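Side-chain contacts in nonaheme cytochrome C (Desulfovibrio desulfuricans, PDB 1DUW), which carries electrons through covalently bound c-type hemes, probably passing them on from a periplasmic hydrogenase: residues T138-Q141 with M142-G145; G148-P151 with P152-E156. One frame throughout, in Å; residues are numbered along the deposited sequence.

Contact 1 (T138-Q141 with M142-G145)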
loop_
_atom_site.group_PDB
_atom_site.type_symbol
_atom_site.label_atom_id
_atom_site.label_comp_id
_atom_site.label_asym_id
_atom_site.label_seq_id
_atom_site.Cartn_x
_atom_site.Cartn_y
_atom_site.Cartn_z
ATOM N N THR A 138 24.319 3.694 12.468
ATOM C CA THR A 138 25.197 2.786 13.189
ATOM C C THR A 138 24.505 2.075 14.340
ATOM O O THR A 138 23.431 2.528 14.743
ATOM C CB THR A 138 26.410 3.541 13.790
ATOM O OG1 THR A 138 25.936 4.419 14.820
ATOM C CG2 THR A 138 27.122 4.383 12.748
ATOM N N PRO A 139 25.079 0.998 14.877
ATOM C CA PRO A 139 24.459 0.310 16.014
ATOM C C PRO A 139 24.302 1.258 17.206
ATOM O O PRO A 139 23.295 1.218 17.911
ATOM C CB PRO A 139 25.452 -0.795 16.391
ATOM C CG PRO A 139 26.272 -1.011 15.163
ATOM C CD PRO A 139 26.321 0.322 14.470
ATOM N N GLU A 140 25.326 2.085 17.398
ATOM C CA GLU A 140 25.355 3.079 18.462
ATOM C C GLU A 140 24.187 4.049 18.307
ATOM O O GLU A 140 23.455 4.326 19.253
ATOM C CB GLU A 140 26.661 3.873 18.443
ATOM C CG GLU A 140 26.979 4.597 19.737
ATOM C CD GLU A 140 26.531 3.802 20.953
ATOM O OE1 GLU A 140 26.626 2.557 20.927
ATOM O OE2 GLU A 140 26.078 4.428 21.935
ATOM N N GLN A 141 24.005 4.572 17.098
ATOM C CA GLN A 141 22.898 5.515 16.869
ATOM C C GLN A 141 21.571 4.815 17.122
ATOM O O GLN A 141 20.598 5.347 17.680
ATOM C CB GLN A 141 23.002 6.070 15.460
ATOM C CG GLN A 141 24.277 6.879 15.196
ATOM C CD GLN A 141 24.256 7.402 13.775
ATOM O OE1 GLN A 141 24.435 8.601 13.535
ATOM N NE2 GLN A 141 24.010 6.514 12.820
ATOM N N MET A 142 21.551 3.534 16.703
ATOM C CA MET A 142 20.338 2.755 16.935
ATOM C C MET A 142 20.099 2.679 18.438
ATOM O O MET A 142 18.994 2.890 18.928
ATOM C CB MET A 142 20.447 1.347 16.356
ATOM C CG MET A 142 19.301 0.454 16.832
ATOM S SD MET A 142 17.755 0.910 16.035
ATOM C CE MET A 142 16.781 -0.575 16.214
ATOM N N GLN A 143 21.167 2.369 19.178
ATOM C CA GLN A 143 21.037 2.296 20.633
ATOM C C GLN A 143 20.526 3.616 21.211
ATOM O O GLN A 143 19.582 3.596 22.002
ATOM C CB GLN A 143 22.378 1.911 21.264
ATOM C CG GLN A 143 22.738 0.442 21.050
ATOM C CD GLN A 143 21.692 -0.486 21.647
ATOM O OE1 GLN A 143 21.367 -0.421 22.832
ATOM N NE2 GLN A 143 21.139 -1.363 20.819
ATOM N N GLN A 144 21.104 4.752 20.836
ATOM C CA GLN A 144 20.702 6.074 21.334
ATOM C C GLN A 144 19.276 6.422 20.926
ATOM O O GLN A 144 18.484 6.942 21.712
ATOM C CB GLN A 144 21.699 7.130 20.864
ATOM C CG GLN A 144 23.101 7.063 21.441
ATOM C CD GLN A 144 24.006 8.160 20.904
ATOM O OE1 GLN A 144 24.195 8.335 19.697
ATOM N NE2 GLN A 144 24.585 8.946 21.807
ATOM N N GLY A 145 18.892 6.120 19.685
ATOM C CA GLY A 145 17.509 6.403 19.294
ATOM C C GLY A 145 16.549 5.591 20.142
ATOM O O GLY A 145 15.506 6.060 20.599
HETATM O O HOH W 1 22.290 -1.444 18.127
#

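Contact 2 (G148-P151 with P152-E156)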
loop_
_atom_site.group_PDB
_atom_site.type_symbol
_atom_site.label_atom_id
_atom_site.label_comp_id
_atom_site.label_asym_id
_atom_site.label_seq_id
_atom_site.Cartn_x
_atom_site.Cartn_y
_atom_site.Cartn_z
ATOM N N GLY A 148 15.996 7.168 23.166
ATOM C CA GLY A 148 15.524 8.546 23.054
ATOM C C GLY A 148 16.683 9.490 23.309
ATOM O O GLY A 148 16.541 10.636 23.744
ATOM N N LYS A 149 17.912 9.030 23.050
ATOM C CA LYS A 149 19.012 9.954 23.326
ATOM C C LYS A 149 19.772 10.326 22.080
ATOM O O LYS A 149 20.859 10.893 22.177
ATOM C CB LYS A 149 19.948 9.330 24.374
ATOM C CG LYS A 149 19.158 8.722 25.532
ATOM C CD LYS A 149 19.424 9.466 26.821
ATOM C CE LYS A 149 18.151 9.788 27.590
ATOM N NZ LYS A 149 18.467 10.652 28.767
ATOM N N LEU A 150 19.233 10.019 20.901
ATOM C CA LEU A 150 19.961 10.413 19.695
ATOM C C LEU A 150 19.794 11.919 19.497
ATOM O O LEU A 150 18.652 12.395 19.563
ATOM C CB LEU A 150 19.437 9.626 18.500
ATOM C CG LEU A 150 20.149 9.848 17.168
ATOM C CD1 LEU A 150 21.549 9.274 17.216
ATOM C CD2 LEU A 150 19.357 9.239 16.022
ATOM N N PRO A 151 20.853 12.691 19.283
ATOM C CA PRO A 151 20.731 14.135 19.076
ATOM C C PRO A 151 19.883 14.458 17.842
ATOM O O PRO A 151 20.036 13.812 16.800
ATOM C CB PRO A 151 22.154 14.610 18.812
ATOM C CG PRO A 151 23.035 13.535 19.326
ATOM C CD PRO A 151 22.258 12.256 19.236
ATOM N N PRO A 152 19.030 15.465 17.997
ATOM C CA PRO A 152 18.130 15.894 16.922
ATOM C C PRO A 152 18.889 16.072 15.621
ATOM O O PRO A 152 18.429 15.661 14.559
ATOM C CB PRO A 152 17.611 17.243 17.412
ATOM C CG PRO A 152 17.691 17.163 18.897
ATOM C CD PRO A 152 18.874 16.291 19.209
ATOM N N ASP A 153 20.077 16.673 15.691
ATOM C CA ASP A 153 20.806 16.847 14.428
ATOM C C ASP A 153 21.149 15.497 13.807
ATOM O O ASP A 153 21.081 15.406 12.571
ATOM C CB ASP A 153 22.031 17.738 14.592
ATOM C CG ASP A 153 23.105 17.339 15.569
ATOM O OD1 ASP A 153 22.970 16.371 16.351
ATOM O OD2 ASP A 153 24.162 18.031 15.564
ATOM N N GLN A 154 21.507 14.467 14.580
ATOM C CA GLN A 154 21.843 13.182 13.940
ATOM C C GLN A 154 20.607 12.519 13.357
ATOM O O GLN A 154 20.626 11.920 12.281
ATOM C CB GLN A 154 22.552 12.285 14.950
ATOM C CG GLN A 154 23.939 12.803 15.319
ATOM C CD GLN A 154 24.728 11.771 16.104
ATOM O OE1 GLN A 154 25.534 12.099 16.978
ATOM N NE2 GLN A 154 24.499 10.499 15.806
ATOM N N ASN A 155 19.492 12.649 14.069
ATOM C CA ASN A 155 18.211 12.127 13.611
ATOM C C ASN A 155 17.843 12.755 12.269
ATOM O O ASN A 155 17.610 12.062 11.275
ATOM C CB ASN A 155 17.142 12.415 14.655
ATOM C CG ASN A 155 15.839 11.707 14.350
ATOM O OD1 ASN A 155 15.316 11.828 13.241
ATOM N ND2 ASN A 155 15.354 10.968 15.336
ATOM N N GLU A 156 17.806 14.088 12.229
ATOM C CA GLU A 156 17.499 14.847 11.020
ATOM C C GLU A 156 18.409 14.441 9.872
ATOM O O GLU A 156 18.003 14.267 8.732
ATOM C CB GLU A 156 17.665 16.356 11.241
ATOM C CG GLU A 156 17.497 17.167 9.966
ATOM C CD GLU A 156 18.803 17.671 9.383
ATOM O OE1 GLU A 156 18.795 18.099 8.204
ATOM O OE2 GLU A 156 19.826 17.622 10.102
HETATM O O HOH W 2 16.300 11.598 17.914
#

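Contact 1 (T138-Q141 with M142-G145)
Four backbone bonds of the i to i+4 kind join the first two turns of helix 139-146 and its cap: Met142 N gives to Thr138 O, Gln143 N to Pro139 O, Gln144 N to Glu140 O and Gly145 N to Gln141 O. The tightest pairs are Gln143 N to Pro139 O and Gly145 N to Gln141 O, both at 2.7 Å. Pro139 O has a second donor in a water 2.9 Å away, and that water in turn accepts from Gln143 NE2. The first torsion of Gln143 puts CG 3.3 Å from Pro139 O, and the bend at chi2 (-60°) then turns the amide toward the water. The amide nitrogen also donates to Asn24 O, so two bonds hold this end of the side chain. Thr138 is the N-cap of helix 139-146. Its OG1, swung between backbone N and carbonyl carbon (chi1 67°), takes the N-H of Gln141 at 3.0 Å in a nearly straight bond, satisfying a first-turn amide that lies too near the start of the helix to have a helical i-4 carbonyl partner, while Pro139 fills the first helical position. On the outer surface Glu140 OE2 comes to 4.0 Å from Gln144 CG. Their carboxylate and amide planes are 46° apart, and the two chains run obliquely past each other. Met142 sets its CB against Pro139 O at 3.2 Å; its side chain leads away from the helix and packs on Ala29, Pro32 and Met137.

Contact 2 (G148-P151 with P152-E156)
Leu150 and Gln154 meet nearly at right angles, with the methyl CD1 of the leucine 3.5 Å from the amide NE2 and also resting against Gln154 CB. The other methyl, CD2, reaches the next residue of the helix and lies 3.9 Å from Asn155 N. With CG anti to the backbone N (chi1 -176°), Leu150 spreads its two branches over two successive residues of the first turn. Gln154, extended beyond CG, runs alongside the ring of Pro151 in the same direction, and its OE1 stands 3.7 Å from Pro151 CG. On another part of that ring, Asp153 OD1 comes within 3.1 Å of Pro151 CB, a close contact between a carboxylate oxygen and an aliphatic carbon.

Behind these side chains is the start of helix 152-165. Pro151 occupies the N-cap position, and its carbonyl oxygen accepts from Asn155 N at 3.0 Å; the shorter approach of Gln154 N to the same oxygen is only a weak bond. Pro152 follows as the first helical residue, a position whose N-H would have no partner within the helix, so proline is readily accommodated. Upstream, Gly148, with positive phi, closes the preceding helix in a Schellman motif. Leu150 also packs on Phe17, Gln141 and Gln144. A water spans the turn, giving to Leu150 O and accepting from Asn155 ND2 at 2.8 Å, while Asn155 OD1 takes the backbone N-H of Val15. Both polar atoms of the Asn155 amide are therefore satisfied, which fixes its rotation, and the negative charge of Asp153 near the helix N-terminus would probably interact favourably with the helix dipole.

In the fold
Contacts 1 and 2 follow one another along the chain, their centres 10 Å apart, and together form the connection between two successive helices, in which helix 139-146 ends and helix 152-165 begins. They touch directly: Gln144 O lies 2.5 Å from Lys149 N, a probable hydrogen bond, and Leu150 CD1 packs 3.7 Å from Gln144 OE1. Both contacts are centred about 29 Å from the centre of the chain yet stay close to cofactors. The Met142 side chain of contact 1 is about 6 Å from a heme c and about 8 Å from the side chain of His131, an axial heme ligand; the Asn155 side chain of contact 2 is likewise about 6 Å from a heme.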